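Local coordinates for prephenate dehydratase (Arthrobacter aurescens, PDB 3MWB), which probably catalyses the decarboxylation and dehydration of prephenate to 3-phenylpyruvate, a step of L-phenylalanine biosynthesis, and binds L-phenylalanine at its ACT domain, at residues Val7-Glu20 against Ala29-Ala43. Residues are numbered along the deposited sequence; the frame is centred on the assembly and turned at random. Where two conformers were deposited one is given.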
ATOM      1  N   VAL A   7      33.812 -29.244  20.056  1.00 42.22           N
ATOM      2  CA  VAL A   7      32.474 -28.827  19.503  1.00 41.28           C
ATOM      3  C   VAL A   7      31.257 -29.549  20.125  1.00 38.12           C
ATOM      4  O   VAL A   7      31.176 -30.779  20.126  1.00 38.08           O
ATOM      5  CB  VAL A   7      32.466 -28.861  17.932  1.00 43.67           C
ATOM      6  CG1 VAL A   7      33.427 -29.930  17.391  1.00 46.70           C
ATOM      7  CG2 VAL A   7      31.047 -29.030  17.362  1.00 41.63           C
ATOM      8  N   THR A   8      30.304 -28.772  20.642  1.00 35.36           N
ATOM      9  CA  THR A   8      29.223 -29.324  21.442  1.00 32.54           C
ATOM     10  C   THR A   8      27.869 -28.885  20.899  1.00 30.28           C
ATOM     11  O   THR A   8      27.618 -27.705  20.739  1.00 29.95           O
ATOM     12  CB  THR A   8      29.337 -28.862  22.921  1.00 31.85           C
ATOM     13  OG1 THR A   8      30.648 -29.152  23.424  1.00 35.52           O
ATOM     14  CG2 THR A   8      28.304 -29.559  23.796  1.00 29.56           C
ATOM     15  N   TYR A   9      27.006 -29.845  20.625  1.00 28.90           N
ATOM     16  CA  TYR A   9      25.653 -29.550  20.223  1.00 27.92           C
ATOM     17  C   TYR A   9      24.686 -29.954  21.301  1.00 26.34           C
ATOM     18  O   TYR A   9      24.898 -30.956  21.992  1.00 26.22           O
ATOM     19  CB  TYR A   9      25.302 -30.332  18.966  1.00 28.86           C
ATOM     20  CG  TYR A   9      26.063 -29.912  17.748  1.00 32.63           C
ATOM     21  CD1 TYR A   9      25.964 -28.611  17.256  1.00 34.26           C
ATOM     22  CD2 TYR A   9      26.876 -30.818  17.066  1.00 35.21           C
ATOM     23  CE1 TYR A   9      26.663 -28.223  16.128  1.00 36.51           C
ATOM     24  CE2 TYR A   9      27.583 -30.433  15.934  1.00 38.12           C
ATOM     25  CZ  TYR A   9      27.468 -29.138  15.472  1.00 38.86           C
ATOM     26  OH  TYR A   9      28.152 -28.756  14.346  1.00 40.63           O
ATOM     27  N   THR A  10      23.623 -29.177  21.446  1.00 24.98           N
ATOM     28  CA  THR A  10      22.457 -29.632  22.143  1.00 23.88           C
ATOM     29  C   THR A  10      21.339 -29.856  21.112  1.00 24.42           C
ATOM     30  O   THR A  10      21.444 -29.429  19.964  1.00 24.95           O
ATOM     31  CB  THR A  10      21.998 -28.657  23.237  1.00 23.03           C
ATOM     32  OG1 THR A  10      21.603 -27.411  22.650  1.00 22.20           O
ATOM     33  CG2 THR A  10      23.130 -28.408  24.263  1.00 23.98           C
ATOM     34  N   PHE A  11      20.290 -30.542  21.536  1.00 24.19           N
ATOM     35  CA  PHE A  11      19.124 -30.796  20.705  1.00 24.79           C
ATOM     36  C   PHE A  11      17.976 -31.174  21.605  1.00 24.82           C
ATOM     37  O   PHE A  11      18.179 -31.521  22.783  1.00 24.70           O
ATOM     38  CB  PHE A  11      19.374 -31.896  19.665  1.00 25.86           C
ATOM     39  CG  PHE A  11      19.680 -33.253  20.246  1.00 25.63           C
ATOM     40  CD1 PHE A  11      20.957 -33.558  20.712  1.00 26.19           C
ATOM     41  CD2 PHE A  11      18.695 -34.235  20.311  1.00 25.80           C
ATOM     42  CE1 PHE A  11      21.237 -34.806  21.222  1.00 27.17           C
ATOM     43  CE2 PHE A  11      18.970 -35.493  20.825  1.00 25.88           C
ATOM     44  CZ  PHE A  11      20.237 -35.781  21.284  1.00 28.27           C
ATOM     45  N   LEU A  12      16.770 -31.093  21.049  1.00 24.55           N
ATOM     46  CA  LEU A  12      15.576 -31.483  21.764  1.00 25.12           C
ATOM     47  C   LEU A  12      15.606 -33.004  21.925  1.00 25.29           C
ATOM     48  O   LEU A  12      15.577 -33.739  20.944  1.00 26.03           O
ATOM     49  CB  LEU A  12      14.318 -31.033  21.010  1.00 24.91           C
ATOM     50  CG  LEU A  12      12.964 -31.292  21.687  1.00 25.82           C
ATOM     51  CD1 LEU A  12      12.837 -30.568  23.033  1.00 24.00           C
ATOM     52  CD2 LEU A  12      11.810 -30.887  20.768  1.00 25.13           C
ATOM     53  N   GLY A  13      15.712 -33.457  23.167  1.00 25.75           N
ATOM     54  CA  GLY A  13      15.817 -34.876  23.450  1.00 25.94           C
ATOM     55  C   GLY A  13      14.452 -35.514  23.580  1.00 26.14           C
ATOM     56  O   GLY A  13      13.427 -34.854  23.343  1.00 25.00           O
ATOM     57  N   PRO A  14      14.423 -36.799  23.971  1.00 27.12           N
ATOM     58  CA  PRO A  14      15.608 -37.577  24.326  1.00 26.95           C
ATOM     59  C   PRO A  14      16.390 -38.094  23.102  1.00 27.03           C
ATOM     60  O   PRO A  14      16.122 -37.691  21.981  1.00 25.32           O
ATOM     61  CB  PRO A  14      15.027 -38.733  25.159  1.00 28.67           C
ATOM     62  CG  PRO A  14      13.588 -38.891  24.649  1.00 29.31           C
ATOM     63  CD  PRO A  14      13.191 -37.609  23.967  1.00 27.71           C
ATOM     64  N   GLN A  15      17.368 -38.969  23.328  1.00 28.49           N
ATOM     65  CA  GLN A  15      18.107 -39.568  22.222  0.50 29.39           C
ATOM     66  C   GLN A  15      17.169 -40.441  21.368  1.00 30.25           C
ATOM     67  O   GLN A  15      16.159 -40.963  21.857  1.00 30.27           O
ATOM     68  CB  GLN A  15      19.349 -40.329  22.727  0.50 30.82           C
ATOM     69  CG  GLN A  15      20.422 -39.392  23.329  0.50 30.78           C
ATOM     70  CD  GLN A  15      21.757 -40.072  23.648  0.50 33.63           C
ATOM     71  OE1 GLN A  15      21.863 -41.299  23.656  0.50 34.68           O
ATOM     72  NE2 GLN A  15      22.787 -39.259  23.916  0.50 32.83           N
ATOM     73  N   GLY A  16      17.466 -40.550  20.075  1.00 30.49           N
ATOM     74  CA  GLY A  16      16.699 -41.448  19.195  1.00 31.64           C
ATOM     75  C   GLY A  16      15.446 -40.866  18.565  1.00 31.25           C
ATOM     76  O   GLY A  16      14.747 -41.549  17.781  1.00 31.88           O
ATOM     77  N   THR A  17      15.153 -39.607  18.897  1.00 29.46           N
ATOM     78  CA  THR A  17      14.052 -38.875  18.260  1.00 29.41           C
ATOM     79  C   THR A  17      14.391 -38.508  16.816  1.00 29.72           C
ATOM     80  O   THR A  17      15.536 -38.640  16.368  1.00 29.17           O
ATOM     81  CB  THR A  17      13.737 -37.554  19.016  1.00 28.55           C
ATOM     82  OG1 THR A  17      14.952 -36.813  19.189  1.00 28.57           O
ATOM     83  CG2 THR A  17      13.140 -37.844  20.408  1.00 29.86           C
ATOM     84  N   PHE A  18      13.383 -38.026  16.088  1.00 29.50           N
ATOM     85  CA  PHE A  18      13.610 -37.440  14.778  1.00 30.34           C
ATOM     86  C   PHE A  18      14.563 -36.243  14.856  1.00 29.01           C
ATOM     87  O   PHE A  18      15.375 -36.028  13.960  1.00 30.29           O
ATOM     88  CB  PHE A  18      12.264 -37.054  14.135  1.00 30.48           C
ATOM     89  CG  PHE A  18      11.505 -38.233  13.637  1.00 33.10           C
ATOM     90  CD1 PHE A  18      10.719 -38.999  14.516  1.00 33.75           C
ATOM     91  CD2 PHE A  18      11.626 -38.634  12.307  1.00 35.80           C
ATOM     92  CE1 PHE A  18      10.032 -40.132  14.051  1.00 36.12           C
ATOM     93  CE2 PHE A  18      10.945 -39.759  11.833  1.00 38.29           C
ATOM     94  CZ  PHE A  18      10.140 -40.504  12.708  1.00 37.74           C
ATOM     95  N   THR A  19      14.484 -35.488  15.948  1.00 27.60           N
ATOM     96  CA  THR A  19      15.417 -34.376  16.157  1.00 26.51           C
ATOM     97  C   THR A  19      16.886 -34.832  16.166  1.00 26.33           C
ATOM     98  O   THR A  19      17.705 -34.253  15.454  1.00 27.17           O
ATOM     99  CB  THR A  19      15.068 -33.564  17.409  1.00 25.21           C
ATOM    100  OG1 THR A  19      13.656 -33.294  17.416  1.00 26.69           O
ATOM    101  CG2 THR A  19      15.809 -32.241  17.419  1.00 24.77           C
ATOM    102  N   GLU A  20      17.219 -35.851  16.949  1.00 48.28           N
ATOM    103  CA  GLU A  20      18.598 -36.349  16.943  1.00 48.60           C
ATOM    104  C   GLU A  20      19.024 -36.797  15.539  1.00 48.90           C
ATOM    105  O   GLU A  20      20.087 -36.411  15.050  1.00 47.11           O
ATOM    106  CB  GLU A  20      18.817 -37.482  17.945  1.00 51.31           C
ATOM    107  CG  GLU A  20      20.235 -38.037  17.847  1.00 52.75           C
ATOM    108  CD  GLU A  20      20.711 -38.781  19.080  1.00 55.28           C
ATOM    109  OE1 GLU A  20      20.004 -39.692  19.574  1.00 56.21           O
ATOM    110  OE2 GLU A  20      21.826 -38.456  19.531  1.00 55.49           O
ATOM    111  N   ALA A  29      28.927 -33.893  12.837  1.00 52.82           N
ATOM    112  CA  ALA A  29      28.127 -34.090  14.053  1.00 52.16           C
ATOM    113  C   ALA A  29      28.165 -35.508  14.615  1.00 55.26           C
ATOM    114  O   ALA A  29      28.094 -35.692  15.834  1.00 55.40           O
ATOM    115  CB  ALA A  29      26.690 -33.634  13.850  1.00 49.81           C
ATOM    116  N   ALA A  30      28.277 -36.500  13.732  1.00 58.29           N
ATOM    117  CA  ALA A  30      28.345 -37.912  14.140  1.00 61.98           C
ATOM    118  C   ALA A  30      29.517 -38.204  15.080  1.00 63.97           C
ATOM    119  O   ALA A  30      29.475 -39.164  15.857  1.00 67.00           O
ATOM    120  CB  ALA A  30      28.398 -38.825  12.912  1.00 65.01           C
ATOM    121  N   ASP A  31      30.558 -37.376  14.995  1.00 62.86           N
ATOM    122  CA  ASP A  31      31.731 -37.504  15.852  1.00 64.21           C
ATOM    123  C   ASP A  31      31.862 -36.347  16.843  1.00 61.24           C
ATOM    124  O   ASP A  31      32.903 -36.193  17.486  1.00 62.51           O
ATOM    125  CB  ASP A  31      33.004 -37.643  15.004  1.00 67.09           C
ATOM    126  N   ALA A  32      30.807 -35.535  16.969  1.00 57.25           N
ATOM    127  CA  ALA A  32      30.796 -34.426  17.924  1.00 54.13           C
ATOM    128  C   ALA A  32      29.985 -34.774  19.175  1.00 53.71           C
ATOM    129  O   ALA A  32      29.256 -35.771  19.203  1.00 55.10           O
ATOM    130  CB  ALA A  32      30.252 -33.168  17.278  1.00 51.49           C
ATOM    131  N   THR A  33      30.128 -33.954  20.210  1.00 51.25           N
ATOM    132  CA  THR A  33      29.380 -34.143  21.442  1.00 50.72           C
ATOM    133  C   THR A  33      27.943 -33.702  21.201  1.00 48.08           C
ATOM    134  O   THR A  33      27.694 -32.571  20.778  1.00 45.06           O
ATOM    135  CB  THR A  33      30.026 -33.369  22.611  1.00 50.46           C
ATOM    136  OG1 THR A  33      31.380 -33.807  22.781  1.00 53.39           O
ATOM    137  CG2 THR A  33      29.287 -33.617  23.911  1.00 50.86           C
ATOM    138  N   ARG A  34      27.007 -34.615  21.417  1.00 32.31           N
ATOM    139  CA  ARG A  34      25.582 -34.317  21.255  1.00 31.86           C
ATOM    140  C   ARG A  34      24.850 -34.502  22.581  1.00 30.15           C
ATOM    141  O   ARG A  34      24.744 -35.600  23.107  1.00 30.24           O
ATOM    142  CB  ARG A  34      24.954 -35.160  20.136  1.00 33.82           C
ATOM    143  CG  ARG A  34      25.708 -35.090  18.816  1.00 37.71           C
ATOM    144  CD  ARG A  34      25.102 -35.989  17.740  1.00 43.66           C
ATOM    145  NE  ARG A  34      24.930 -37.383  18.166  1.00 46.12           N
ATOM    146  CZ  ARG A  34      25.894 -38.306  18.172  1.00 47.31           C
ATOM    147  NH1 ARG A  34      27.126 -38.014  17.765  1.00 46.43           N
ATOM    148  NH2 ARG A  34      25.614 -39.539  18.578  1.00 49.01           N
ATOM    149  N   ILE A  35      24.342 -33.397  23.104  1.00 29.44           N
ATOM    150  CA  ILE A  35      23.676 -33.363  24.403  0.50 28.88           C
ATOM    151  C   ILE A  35      22.157 -33.288  24.225  1.00 28.67           C
ATOM    152  O   ILE A  35      21.651 -32.298  23.686  1.00 29.09           O
ATOM    153  CB  ILE A  35      24.129 -32.135  25.219  0.50 29.37           C
ATOM    154  CG1 ILE A  35      25.657 -32.087  25.341  0.50 30.30           C
ATOM    155  CG2 ILE A  35      23.455 -32.114  26.593  0.50 29.79           C
ATOM    156  CD1 ILE A  35      26.240 -33.321  25.942  0.50 29.70           C
ATOM    157  N   PRO A  36      21.424 -34.323  24.677  1.00 29.47           N
ATOM    158  CA  PRO A  36      19.962 -34.197  24.601  1.00 30.48           C
ATOM    159  C   PRO A  36      19.429 -33.319  25.721  1.00 30.31           C
ATOM    160  O   PRO A  36      19.913 -33.396  26.852  1.00 31.57           O
ATOM    161  CB  PRO A  36      19.470 -35.631  24.805  1.00 32.72           C
ATOM    162  CG  PRO A  36      20.540 -36.274  25.621  1.00 34.03           C
ATOM    163  CD  PRO A  36      21.840 -35.647  25.186  1.00 30.32           C
ATOM    164  N   CYS A  37      18.455 -32.478  25.407  1.00 29.63           N
ATOM    165  CA  CYS A  37      17.896 -31.589  26.415  1.00 30.43           C
ATOM    166  C   CYS A  37      16.410 -31.830  26.517  1.00 30.60           C
ATOM    167  O   CYS A  37      15.776 -32.203  25.539  1.00 31.07           O
ATOM    168  CB  CYS A  37      18.186 -30.126  26.091  1.00 28.91           C
ATOM    169  SG  CYS A  37      19.925 -29.733  26.147  1.00 33.53           S
ATOM    170  N   THR A  38      15.884 -31.609  27.719  1.00 32.68           N
ATOM    171  CA  THR A  38      14.475 -31.819  28.057  1.00 34.31           C
ATOM    172  C   THR A  38      13.533 -31.074  27.114  1.00 33.03           C
ATOM    173  O   THR A  38      12.527 -31.624  26.667  1.00 34.49           O
ATOM    174  CB  THR A  38      14.180 -31.308  29.492  1.00 36.46           C
ATOM    175  OG1 THR A  38      14.948 -32.052  30.446  1.00 40.41           O
ATOM    176  CG2 THR A  38      12.718 -31.463  29.818  1.00 39.08           C
ATOM    177  N   ASN A  39      13.838 -29.803  26.861  1.00 31.87           N
ATOM    178  CA  ASN A  39      12.988 -28.978  26.007  1.00 31.69           C
ATOM    179  C   ASN A  39      13.786 -28.006  25.158  1.00 31.22           C
ATOM    180  O   ASN A  39      15.011 -27.899  25.293  1.00 29.72           O
ATOM    181  CB  ASN A  39      11.866 -28.284  26.827  1.00 32.24           C
ATOM    182  CG  ASN A  39      12.395 -27.441  27.962  1.00 32.47           C
ATOM    183  OD1 ASN A  39      13.446 -26.824  27.855  1.00 31.60           O
ATOM    184  ND2 ASN A  39      11.651 -27.403  29.072  1.00 35.91           N
ATOM    185  N   VAL A  40      13.093 -27.328  24.244  1.00 25.25           N
ATOM    186  CA  VAL A  40      13.737 -26.339  23.407  1.00 22.35           C
ATOM    187  C   VAL A  40      14.435 -25.229  24.204  1.00 22.45           C
ATOM    188  O   VAL A  40      15.563 -24.856  23.856  1.00 20.66           O
ATOM    189  CB  VAL A  40      12.751 -25.769  22.331  1.00 23.03           C
ATOM    190  CG1 VAL A  40      13.225 -24.429  21.807  1.00 21.13           C
ATOM    191  CG2 VAL A  40      12.606 -26.791  21.202  1.00 20.66           C
ATOM    192  N   ASN A  41      13.789 -24.698  25.247  1.00 24.42           N
ATOM    193  CA  ASN A  41      14.424 -23.625  25.997  1.00 26.15           C
ATOM    194  C   ASN A  41      15.740 -24.078  26.622  1.00 24.83           C
ATOM    195  O   ASN A  41      16.739 -23.384  26.501  1.00 24.03           O
ATOM    196  CB  ASN A  41      13.526 -22.989  27.059  1.00 30.20           C
ATOM    197  CG  ASN A  41      14.092 -21.643  27.545  1.00 35.21           C
ATOM    198  OD1 ASN A  41      14.254 -20.695  26.749  1.00 39.13           O
ATOM    199  ND2 ASN A  41      14.437 -21.564  28.832  1.00 39.49           N
ATOM    200  N   THR A  42      15.734 -25.252  27.254  1.00 26.41           N
ATOM    201  CA  THR A  42      16.937 -25.828  27.857  1.00 27.30           C
ATOM    202  C   THR A  42      18.040 -26.016  26.822  1.00 24.80           C
ATOM    203  O   THR A  42      19.215 -25.744  27.112  1.00 24.68           O
ATOM    204  CB  THR A  42      16.622 -27.150  28.583  1.00 30.73           C
ATOM    205  OG1 THR A  42      15.732 -26.872  29.671  1.00 34.29           O
ATOM    206  CG2 THR A  42      17.892 -27.773  29.169  1.00 33.31           C
ATOM    207  N   ALA A  43      17.669 -26.460  25.618  1.00 22.90           N
ATOM    208  CA  ALA A  43      18.653 -26.601  24.530  1.00 22.01           C
ATOM    209  C   ALA A  43      19.315 -25.261  24.224  1.00 20.52           C
ATOM    210  O   ALA A  43      20.553 -25.167  24.105  1.00 21.03           O
ATOM    211  CB  ALA A  43      18.003 -27.188  23.248  1.00 21.39           C
TER
HETATM  212  O   HOH W   1      12.033 -33.834  25.316  1.00 32.25           O
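The bond from Ile35 N to Tyr9 O, 2.7 Å long, is tilted a little from the carbonyl plane, and the CA-H of Arg34 approaches the same oxygen. Tyr9 N in turn gives a nearly straight bond (175°) to Thr33 O at 2.8 Å; Tyr9 so straddles Arg34, as parallel pairing requires. The same pattern continues through Phe11, bonded to Ile35 and Cys37, as far as Gly13, whose N meets Cys37 O at 2.7 Å in the carbonyl plane; beyond it, a water donates to both Gly13 O and Thr38 O.

Side chains elaborate this on both faces. Phe11 takes a chi1 of 63°, with CG between its own N and carbonyl carbon, which brings the ring alongside Pro36; Pro36 CA sits over one ring face, 3.9 Å from the centroid, a CH-pi contact. On the same face, Glu20 divides its carboxylate: OE1 accepts from Gly16 N at 2.7 Å, holding the turn at Gly16 against the start of helix 18-23, while OE2 makes a long salt bridge to Arg34 NE (3.6 Å) at the guanidinium edge, the planes 52° apart. On the opposite face, Thr10 OG1 donates to Ala43 O at 2.9 Å from above the carbonyl plane, tying strand to helix.

Strand 8-12, helix 18-23 and strand 33-37 form a beta-alpha-beta unit: Leu23 packs against Tyr9, Phe11 and Arg34, helix 40-48 follows the second strand, and strand 8-12 lies between strand 54-60 and strand 33-37, outermost of this sheet within the chain.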